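Local coordinates for protein alpha-L-rhamnosidase (Klebsiella oxytoca, PDB 4XHC) that probably hydrolyses terminal alpha-L-rhamnose from glycosides, as a family GH78 rhamnosidase, and holds rhamnose in the pocket of its helical catalytic domain, at residues F300-S305 against E337-R342; L306-V311 against W329-R334. One frame throughout, in Å; residues are numbered along the deposited sequence.

Contacts 1 and 2 are two levels of one helical hairpin, helices 302-319 and 322-340, in the (alpha/alpha)6-barrel catalytic domain. Contact 1 joins the start of the first helix to residues 337-342 at the C-terminal end of the second; contact 2, with segments 306-311 and 329-334, is nested inside that loop, one step nearer the turn of the hairpin. Their centres lie about 10 Å apart, and they touch directly where CB of A339 meets CD2 of L306 at 3.6 Å. The two contacts thus form one continuous stretch of packing toward the open end of the hairpin, where Y304 of contact 1 reaches the bound rhamnose.

Contact 1. Residues F300-S305 against E337-R342; sequences FLFDYS and ELALTR. With RAM (alpha-L-rhamnopyranose), chain C.
The ring of F302 presents its edge to a backbone oxygen: A339 O lies near the ring plane, 3.7 Å from CE1 of F302. This is the open end of an antiparallel helix pair in the (alpha/alpha)6 barrel, with F302 in the first turn of helix 302-319 and A339 near the C-terminal end of helix 322-340. An aromatic C-H carries a slight positive charge, so the rim suits a carbonyl oxygen, one that also accepts the backbone N-H of R342. The same corner of the ring meets the methyl of A339, and alanine is small enough to bring the helix backbone up to a large ring. CG of F302 stands anti to the backbone N (chi1 -177°), which throws the ring outward across the gap between the helices.

R342 adds the aliphatic part of its side chain. Its CB approaches CE1 of F302 obliquely at 4.1 Å, and the chain runs extended from CG to NE past the ring. Its guanidinium is held by other residues: NE bonds to R350 O and NH2 to S352 OG, while W356 pairs with R342 by cation-pi and with F302 edge-to-face. An arginine suits this place because its methylenes can lie by a ring while its guanidinium bonds farther on.

On another side of helix 302-319, Y304 turns to the sugar pocket. L301, at the N-cap position, lays CD1 4.0 Å above one face of the tyrosine ring, toward its rim. The sugar is also gripped by D249, W361, E506, Y518 and H528, and a tyrosine fits this place because its rigid ring carries a hydroxyl far from the backbone: Y304 OH donates to O4 of the rhamnose at 2.6 Å, with that oxygen at the edge of the ring, in its plane.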
ATOM      1  N   PHE A 300      19.342  15.888 -23.065  1.00 49.23           N
ATOM      2  CA  PHE A 300      20.510  16.736 -23.290  1.00 47.93           C
ATOM      3  C   PHE A 300      20.077  18.156 -23.568  1.00 46.37           C
ATOM      4  O   PHE A 300      19.288  18.386 -24.464  1.00 45.19           O
ATOM      5  CB  PHE A 300      21.352  16.168 -24.430  1.00 48.20           C
ATOM      6  CG  PHE A 300      21.865  14.790 -24.142  1.00 49.47           C
ATOM      7  CD1 PHE A 300      23.016  14.613 -23.375  1.00 49.29           C
ATOM      8  CD2 PHE A 300      21.176  13.668 -24.589  1.00 49.71           C
ATOM      9  CE1 PHE A 300      23.482  13.341 -23.082  1.00 50.15           C
ATOM     10  CE2 PHE A 300      21.642  12.395 -24.304  1.00 51.08           C
ATOM     11  CZ  PHE A 300      22.791  12.230 -23.545  1.00 51.01           C
ATOM     12  N   LEU A 301      20.615  19.091 -22.783  1.00 46.30           N
ATOM     13  CA  LEU A 301      20.279  20.504 -22.873  1.00 45.85           C
ATOM     14  C   LEU A 301      21.515  21.378 -23.143  1.00 46.51           C
ATOM     15  O   LEU A 301      22.538  21.276 -22.473  1.00 49.45           O
ATOM     16  CB  LEU A 301      19.582  20.950 -21.589  1.00 44.82           C
ATOM     17  CG  LEU A 301      18.159  20.407 -21.374  1.00 45.04           C
ATOM     18  CD1 LEU A 301      17.725  20.579 -19.930  1.00 44.03           C
ATOM     19  CD2 LEU A 301      17.145  21.069 -22.304  1.00 46.30           C
ATOM     20  N   PHE A 302      21.407  22.239 -24.144  1.00 47.44           N
ATOM     21  CA  PHE A 302      22.487  23.134 -24.546  1.00 46.47           C
ATOM     22  C   PHE A 302      23.066  23.894 -23.356  1.00 46.41           C
ATOM     23  O   PHE A 302      24.284  23.927 -23.179  1.00 47.37           O
ATOM     24  CB  PHE A 302      21.943  24.100 -25.589  1.00 45.91           C
ATOM     25  CG  PHE A 302      22.963  25.053 -26.167  1.00 47.40           C
ATOM     26  CD1 PHE A 302      23.787  24.668 -27.222  1.00 47.73           C
ATOM     27  CD2 PHE A 302      23.037  26.364 -25.710  1.00 46.92           C
ATOM     28  CE1 PHE A 302      24.684  25.560 -27.786  1.00 48.53           C
ATOM     29  CE2 PHE A 302      23.940  27.252 -26.260  1.00 47.94           C
ATOM     30  CZ  PHE A 302      24.765  26.851 -27.301  1.00 49.13           C
ATOM     31  N   ASP A 303      22.196  24.481 -22.534  1.00 45.80           N
ATOM     32  CA  ASP A 303      22.645  25.345 -21.436  1.00 46.38           C
ATOM     33  C   ASP A 303      23.228  24.564 -20.267  1.00 46.38           C
ATOM     34  O   ASP A 303      24.292  24.916 -19.753  1.00 46.28           O
ATOM     35  CB  ASP A 303      21.557  26.345 -20.963  1.00 46.91           C
ATOM     36  CG  ASP A 303      20.231  25.687 -20.565  1.00 48.15           C
ATOM     37  OD1 ASP A 303      19.909  24.571 -21.039  1.00 48.93           O
ATOM     38  OD2 ASP A 303      19.467  26.333 -19.809  1.00 48.42           O
ATOM     39  N   TYR A 304      22.549  23.494 -19.867  1.00 46.19           N
ATOM     40  CA  TYR A 304      23.022  22.650 -18.768  1.00 45.59           C
ATOM     41  C   TYR A 304      24.375  22.002 -19.065  1.00 47.46           C
ATOM     42  O   TYR A 304      25.207  21.859 -18.167  1.00 50.19           O
ATOM     43  CB  TYR A 304      21.980  21.578 -18.430  1.00 45.27           C
ATOM     44  CG  TYR A 304      20.830  22.072 -17.579  1.00 43.72           C
ATOM     45  CD1 TYR A 304      20.453  23.411 -17.587  1.00 42.69           C
ATOM     46  CD2 TYR A 304      20.102  21.195 -16.790  1.00 42.84           C
ATOM     47  CE1 TYR A 304      19.412  23.863 -16.813  1.00 42.67           C
ATOM     48  CE2 TYR A 304      19.046  21.647 -16.025  1.00 42.21           C
ATOM     49  CZ  TYR A 304      18.710  22.980 -16.046  1.00 41.70           C
ATOM     50  OH  TYR A 304      17.672  23.456 -15.286  1.00 42.64           O
ATOM     51  N   SER A 305      24.601  21.621 -20.318  1.00 47.19           N
ATOM     52  CA  SER A 305      25.908  21.110 -20.728  1.00 49.09           C
ATOM     53  C   SER A 305      26.998  22.164 -20.523  1.00 47.86           C
ATOM     54  O   SER A 305      28.007  21.900 -19.886  1.00 46.51           O
ATOM     55  CB  SER A 305      25.887  20.650 -22.193  1.00 49.89           C
ATOM     56  OG  SER A 305      27.196  20.627 -22.728  1.00 50.26           O
ATOM     57  N   GLU A 337      33.370  22.758 -27.331  1.00 60.77           N
ATOM     58  CA  GLU A 337      33.569  22.319 -28.727  1.00 64.39           C
ATOM     59  C   GLU A 337      32.200  22.025 -29.339  1.00 61.47           C
ATOM     60  O   GLU A 337      31.878  22.508 -30.416  1.00 59.85           O
ATOM     61  CB  GLU A 337      34.467  21.056 -28.838  1.00 70.03           C
ATOM     62  CG  GLU A 337      35.990  21.228 -28.662  1.00 76.14           C
ATOM     63  CD  GLU A 337      36.753  19.879 -28.480  1.00 83.12           C
ATOM     64  OE1 GLU A 337      36.343  18.853 -29.076  1.00 86.43           O
ATOM     65  OE2 GLU A 337      37.769  19.818 -27.742  1.00 81.16           O
ATOM     66  N   LEU A 338      31.391  21.249 -28.623  1.00 60.85           N
ATOM     67  CA  LEU A 338      30.072  20.830 -29.120  1.00 59.41           C
ATOM     68  C   LEU A 338      29.084  21.983 -29.224  1.00 57.34           C
ATOM     69  O   LEU A 338      28.413  22.132 -30.241  1.00 58.92           O
ATOM     70  CB  LEU A 338      29.485  19.733 -28.241  1.00 57.80           C
ATOM     71  CG  LEU A 338      30.225  18.395 -28.328  1.00 59.87           C
ATOM     72  CD1 LEU A 338      29.775  17.490 -27.196  1.00 58.23           C
ATOM     73  CD2 LEU A 338      30.009  17.726 -29.685  1.00 61.69           C
ATOM     74  N   ALA A 339      29.015  22.816 -28.194  1.00 54.88           N
ATOM     75  CA  ALA A 339      28.140  23.987 -28.238  1.00 54.67           C
ATOM     76  C   ALA A 339      28.444  24.929 -29.423  1.00 56.09           C
ATOM     77  O   ALA A 339      27.527  25.385 -30.103  1.00 57.44           O
ATOM     78  CB  ALA A 339      28.207  24.745 -26.925  1.00 54.21           C
ATOM     79  N   LEU A 340      29.720  25.176 -29.702  1.00 56.54           N
ATOM     80  CA  LEU A 340      30.091  26.072 -30.803  1.00 57.48           C
ATOM     81  C   LEU A 340      29.623  25.601 -32.183  1.00 58.62           C
ATOM     82  O   LEU A 340      29.530  26.412 -33.111  1.00 60.04           O
ATOM     83  CB  LEU A 340      31.607  26.302 -30.827  1.00 58.89           C
ATOM     84  CG  LEU A 340      32.194  27.101 -29.660  1.00 57.81           C
ATOM     85  CD1 LEU A 340      33.710  27.047 -29.718  1.00 59.28           C
ATOM     86  CD2 LEU A 340      31.703  28.541 -29.649  1.00 57.16           C
ATOM     87  N   THR A 341      29.352  24.305 -32.337  1.00 59.15           N
ATOM     88  CA  THR A 341      28.843  23.787 -33.617  1.00 61.72           C
ATOM     89  C   THR A 341      27.392  24.211 -33.883  1.00 60.61           C
ATOM     90  O   THR A 341      26.910  24.081 -35.001  1.00 60.47           O
ATOM     91  CB  THR A 341      28.924  22.241 -33.722  1.00 62.71           C
ATOM     92  OG1 THR A 341      28.034  21.638 -32.773  1.00 59.89           O
ATOM     93  CG2 THR A 341      30.346  21.746 -33.492  1.00 63.44           C
ATOM     94  N   ARG A 342      26.694  24.725 -32.876  1.00 58.34           N
ATOM     95  CA  ARG A 342      25.344  25.212 -33.113  1.00 59.04           C
ATOM     96  C   ARG A 342      25.281  26.615 -33.737  1.00 58.58           C
ATOM     97  O   ARG A 342      24.205  27.082 -34.085  1.00 57.46           O
ATOM     98  CB  ARG A 342      24.503  25.164 -31.839  1.00 58.37           C
ATOM     99  CG  ARG A 342      23.083  24.724 -32.143  1.00 58.98           C
ATOM    100  CD  ARG A 342      22.136  25.017 -31.016  1.00 58.97           C
ATOM    101  NE  ARG A 342      20.781  25.221 -31.514  1.00 59.96           N
ATOM    102  CZ  ARG A 342      19.849  24.283 -31.612  1.00 59.55           C
ATOM    103  NH1 ARG A 342      20.093  23.025 -31.269  1.00 59.24           N
ATOM    104  NH2 ARG A 342      18.648  24.618 -32.054  1.00 61.41           N
TER
HETATM  105  C1  RAM C 900      12.469  20.234 -14.068  1.00 42.92           C
HETATM  106  C2  RAM C 900      12.909  20.677 -12.687  1.00 43.00           C
HETATM  107  C3  RAM C 900      14.419  20.813 -12.623  1.00 44.08           C
HETATM  108  C4  RAM C 900      14.916  21.478 -13.896  1.00 44.03           C
HETATM  109  C5  RAM C 900      14.682  20.532 -15.062  1.00 45.45           C
HETATM  110  C6  RAM C 900      14.411  21.244 -16.363  1.00 47.24           C
HETATM  111  O1  RAM C 900      11.474  19.299 -13.920  1.00 43.00           O
HETATM  112  O2  RAM C 900      12.322  21.949 -12.466  1.00 43.68           O
HETATM  113  O3  RAM C 900      14.811  21.587 -11.488  1.00 46.08           O
HETATM  114  O4  RAM C 900      16.300  21.756 -13.800  1.00 43.03           O
HETATM  115  O5  RAM C 900      13.558  19.668 -14.788  1.00 45.97           O

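Contact 2. Residues L306-V311 against W329-R334; sequences LFFVDV and WPTARR
In the alpha-helical hairpin of the (alpha/alpha)6 barrel, F308 and V309 on helix 302-319 pack against T331 and A332 on helix 322-340. The local axes come within 8.4 Å and run in roughly opposite directions, 139° apart. The CA atoms of V309 and A332 come to 5.0 Å, an approach that alanine's single methyl allows.

F308 supplies the ring of the contact. With CG anti to the backbone N (chi1 -171°), its ring reaches over to the other helix, and T331 sets its methyl against one face. CG2 of T331 lies 3.8 Å from the ring centroid and 26° off the normal, a CH-pi contact displaced toward the CE2 and CZ side. Threonine suits the spot because one branch is apolar and can serve the ring; its OG1 is the other branch, beside the backbone N. Farther back along the same ring, CD2 of F308 touches CB of A332 at 4.0 Å.

V309 meets the same alanine from another direction: its CG2 lies 4.0 Å from CB of A332 and 3.6 Å from A332 O. No hydrogen bond joins the segments; apolar side chains meet each other and the backbone of A332.

Helix 264-276 continues the apolar layer, bringing L271 and F274 to F308 and A275 to T331. Helix 368-389 receives L306 and F307 on C378 and W329 on L385, while helix 391-412 meets W329 and R333 through L393.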
ATOM      1  N   LEU A 306      26.769  23.360 -21.051  1.00 47.48           N
ATOM      2  CA  LEU A 306      27.718  24.458 -20.888  1.00 47.60           C
ATOM      3  C   LEU A 306      27.951  24.847 -19.430  1.00 47.07           C
ATOM      4  O   LEU A 306      29.020  25.344 -19.094  1.00 48.45           O
ATOM      5  CB  LEU A 306      27.252  25.689 -21.659  1.00 47.56           C
ATOM      6  CG  LEU A 306      27.443  25.608 -23.167  1.00 50.02           C
ATOM      7  CD1 LEU A 306      26.516  26.579 -23.881  1.00 50.43           C
ATOM      8  CD2 LEU A 306      28.898  25.862 -23.542  1.00 51.77           C
ATOM      9  N   PHE A 307      26.957  24.631 -18.568  1.00 46.13           N
ATOM     10  CA  PHE A 307      27.089  24.989 -17.162  1.00 46.40           C
ATOM     11  C   PHE A 307      28.098  24.116 -16.432  1.00 46.59           C
ATOM     12  O   PHE A 307      28.585  24.505 -15.373  1.00 47.29           O
ATOM     13  CB  PHE A 307      25.743  24.943 -16.423  1.00 46.65           C
ATOM     14  CG  PHE A 307      24.780  26.048 -16.796  1.00 45.99           C
ATOM     15  CD1 PHE A 307      25.222  27.317 -17.129  1.00 46.75           C
ATOM     16  CD2 PHE A 307      23.414  25.815 -16.759  1.00 46.79           C
ATOM     17  CE1 PHE A 307      24.320  28.315 -17.460  1.00 47.85           C
ATOM     18  CE2 PHE A 307      22.505  26.812 -17.077  1.00 46.48           C
ATOM     19  CZ  PHE A 307      22.959  28.064 -17.433  1.00 46.67           C
ATOM     20  N   PHE A 308      28.429  22.960 -16.993  1.00 46.20           N
ATOM     21  CA  PHE A 308      29.529  22.173 -16.458  1.00 49.33           C
ATOM     22  C   PHE A 308      30.785  23.038 -16.319  1.00 52.34           C
ATOM     23  O   PHE A 308      31.517  22.938 -15.327  1.00 55.09           O
ATOM     24  CB  PHE A 308      29.825  20.968 -17.350  1.00 50.18           C
ATOM     25  CG  PHE A 308      30.810  20.004 -16.753  1.00 51.45           C
ATOM     26  CD1 PHE A 308      30.378  18.975 -15.929  1.00 51.77           C
ATOM     27  CD2 PHE A 308      32.172  20.133 -17.001  1.00 52.27           C
ATOM     28  CE1 PHE A 308      31.286  18.088 -15.371  1.00 53.03           C
ATOM     29  CE2 PHE A 308      33.082  19.251 -16.445  1.00 53.20           C
ATOM     30  CZ  PHE A 308      32.639  18.226 -15.632  1.00 53.51           C
ATOM     31  N   VAL A 309      31.019  23.903 -17.300  1.00 52.64           N
ATOM     32  CA  VAL A 309      32.186  24.770 -17.272  1.00 55.56           C
ATOM     33  C   VAL A 309      32.122  25.721 -16.088  1.00 56.58           C
ATOM     34  O   VAL A 309      33.122  25.888 -15.376  1.00 58.01           O
ATOM     35  CB  VAL A 309      32.322  25.612 -18.554  1.00 56.10           C
ATOM     36  CG1 VAL A 309      33.542  26.523 -18.472  1.00 57.02           C
ATOM     37  CG2 VAL A 309      32.405  24.713 -19.778  1.00 57.42           C
ATOM     38  N   ASP A 310      30.966  26.355 -15.881  1.00 54.45           N
ATOM     39  CA  ASP A 310      30.868  27.364 -14.826  1.00 55.92           C
ATOM     40  C   ASP A 310      30.924  26.716 -13.436  1.00 57.19           C
ATOM     41  O   ASP A 310      31.519  27.282 -12.514  1.00 59.47           O
ATOM     42  CB  ASP A 310      29.627  28.254 -14.988  1.00 54.43           C
ATOM     43  CG  ASP A 310      29.675  29.521 -14.101  1.00 55.29           C
ATOM     44  OD1 ASP A 310      30.720  30.216 -14.024  1.00 55.89           O
ATOM     45  OD2 ASP A 310      28.647  29.823 -13.469  1.00 52.54           O
ATOM     46  N   VAL A 311      30.344  25.527 -13.289  1.00 55.38           N
ATOM     47  CA  VAL A 311      30.434  24.810 -12.015  1.00 55.72           C
ATOM     48  C   VAL A 311      31.887  24.459 -11.692  1.00 56.44           C
ATOM     49  O   VAL A 311      32.316  24.609 -10.550  1.00 57.97           O
ATOM     50  CB  VAL A 311      29.576  23.524 -11.989  1.00 54.68           C
ATOM     51  CG1 VAL A 311      29.767  22.792 -10.666  1.00 55.50           C
ATOM     52  CG2 VAL A 311      28.105  23.862 -12.190  1.00 53.04           C
ATOM     53  N   TRP A 329      39.034  19.162 -16.803  1.00 62.76           N
ATOM     54  CA  TRP A 329      39.082  20.201 -17.835  1.00 60.98           C
ATOM     55  C   TRP A 329      38.690  19.680 -19.231  1.00 59.47           C
ATOM     56  O   TRP A 329      37.882  20.310 -19.906  1.00 58.43           O
ATOM     57  CB  TRP A 329      40.453  20.891 -17.849  1.00 64.35           C
ATOM     58  CG  TRP A 329      40.792  21.590 -19.139  1.00 65.94           C
ATOM     59  CD1 TRP A 329      41.812  21.284 -19.989  1.00 67.70           C
ATOM     60  CD2 TRP A 329      40.104  22.706 -19.720  1.00 64.71           C
ATOM     61  NE1 TRP A 329      41.801  22.137 -21.063  1.00 68.34           N
ATOM     62  CE2 TRP A 329      40.763  23.019 -20.921  1.00 66.15           C
ATOM     63  CE3 TRP A 329      38.990  23.462 -19.342  1.00 63.59           C
ATOM     64  CZ2 TRP A 329      40.355  24.062 -21.747  1.00 66.16           C
ATOM     65  CZ3 TRP A 329      38.578  24.492 -20.166  1.00 63.83           C
ATOM     66  CH2 TRP A 329      39.261  24.784 -21.357  1.00 64.89           C
ATOM     67  N   PRO A 330      39.252  18.539 -19.670  1.00 60.06           N
ATOM     68  CA  PRO A 330      38.821  17.998 -20.966  1.00 58.97           C
ATOM     69  C   PRO A 330      37.311  17.828 -21.116  1.00 56.69           C
ATOM     70  O   PRO A 330      36.783  18.086 -22.192  1.00 56.64           O
ATOM     71  CB  PRO A 330      39.539  16.647 -21.034  1.00 61.20           C
ATOM     72  CG  PRO A 330      40.792  16.853 -20.244  1.00 62.40           C
ATOM     73  CD  PRO A 330      40.447  17.834 -19.152  1.00 61.75           C
ATOM     74  N   THR A 331      36.618  17.407 -20.060  1.00 56.35           N
ATOM     75  CA  THR A 331      35.155  17.330 -20.107  1.00 54.63           C
ATOM     76  C   THR A 331      34.559  18.732 -20.373  1.00 54.43           C
ATOM     77  O   THR A 331      33.711  18.896 -21.254  1.00 52.91           O
ATOM     78  CB  THR A 331      34.550  16.704 -18.816  1.00 54.34           C
ATOM     79  OG1 THR A 331      34.950  15.336 -18.693  1.00 54.64           O
ATOM     80  CG2 THR A 331      33.028  16.720 -18.843  1.00 53.07           C
ATOM     81  N   ALA A 332      35.021  19.737 -19.623  1.00 55.57           N
ATOM     82  CA  ALA A 332      34.551  21.120 -19.786  1.00 54.42           C
ATOM     83  C   ALA A 332      34.801  21.624 -21.196  1.00 56.65           C
ATOM     84  O   ALA A 332      33.886  22.136 -21.844  1.00 57.74           O
ATOM     85  CB  ALA A 332      35.232  22.039 -18.789  1.00 54.77           C
ATOM     86  N   ARG A 333      36.038  21.468 -21.665  1.00 58.75           N
ATOM     87  CA  ARG A 333      36.421  21.886 -23.008  1.00 60.88           C
ATOM     88  C   ARG A 333      35.538  21.257 -24.082  1.00 62.37           C
ATOM     89  O   ARG A 333      35.177  21.916 -25.055  1.00 63.10           O
ATOM     90  CB  ARG A 333      37.883  21.527 -23.289  1.00 64.33           C
ATOM     91  CG  ARG A 333      38.369  21.897 -24.686  1.00 66.01           C
ATOM     92  CD  ARG A 333      39.759  21.365 -24.940  1.00 69.52           C
ATOM     93  NE  ARG A 333      39.770  19.908 -24.927  1.00 71.61           N
ATOM     94  CZ  ARG A 333      40.820  19.153 -24.606  1.00 75.73           C
ATOM     95  NH1 ARG A 333      41.983  19.689 -24.255  1.00 78.11           N
ATOM     96  NH2 ARG A 333      40.706  17.835 -24.630  1.00 77.54           N
ATOM     97  N   ARG A 334      35.202  19.980 -23.915  1.00 64.16           N
ATOM     98  CA  ARG A 334      34.385  19.267 -24.902  1.00 64.96           C
ATOM     99  C   ARG A 334      32.967  19.836 -24.989  1.00 60.98           C
ATOM    100  O   ARG A 334      32.357  19.827 -26.063  1.00 59.87           O
ATOM    101  CB  ARG A 334      34.335  17.774 -24.572  1.00 67.99           C
ATOM    102  CG  ARG A 334      33.719  16.905 -25.655  1.00 71.93           C
ATOM    103  CD  ARG A 334      34.760  16.329 -26.607  1.00 77.89           C
ATOM    104  NE  ARG A 334      34.099  15.577 -27.675  1.00 83.41           N
ATOM    105  CZ  ARG A 334      33.634  16.102 -28.812  1.00 87.66           C
ATOM    106  NH1 ARG A 334      33.773  17.398 -29.084  1.00 91.44           N
ATOM    107  NH2 ARG A 334      33.023  15.324 -29.700  1.00 89.21           N
TER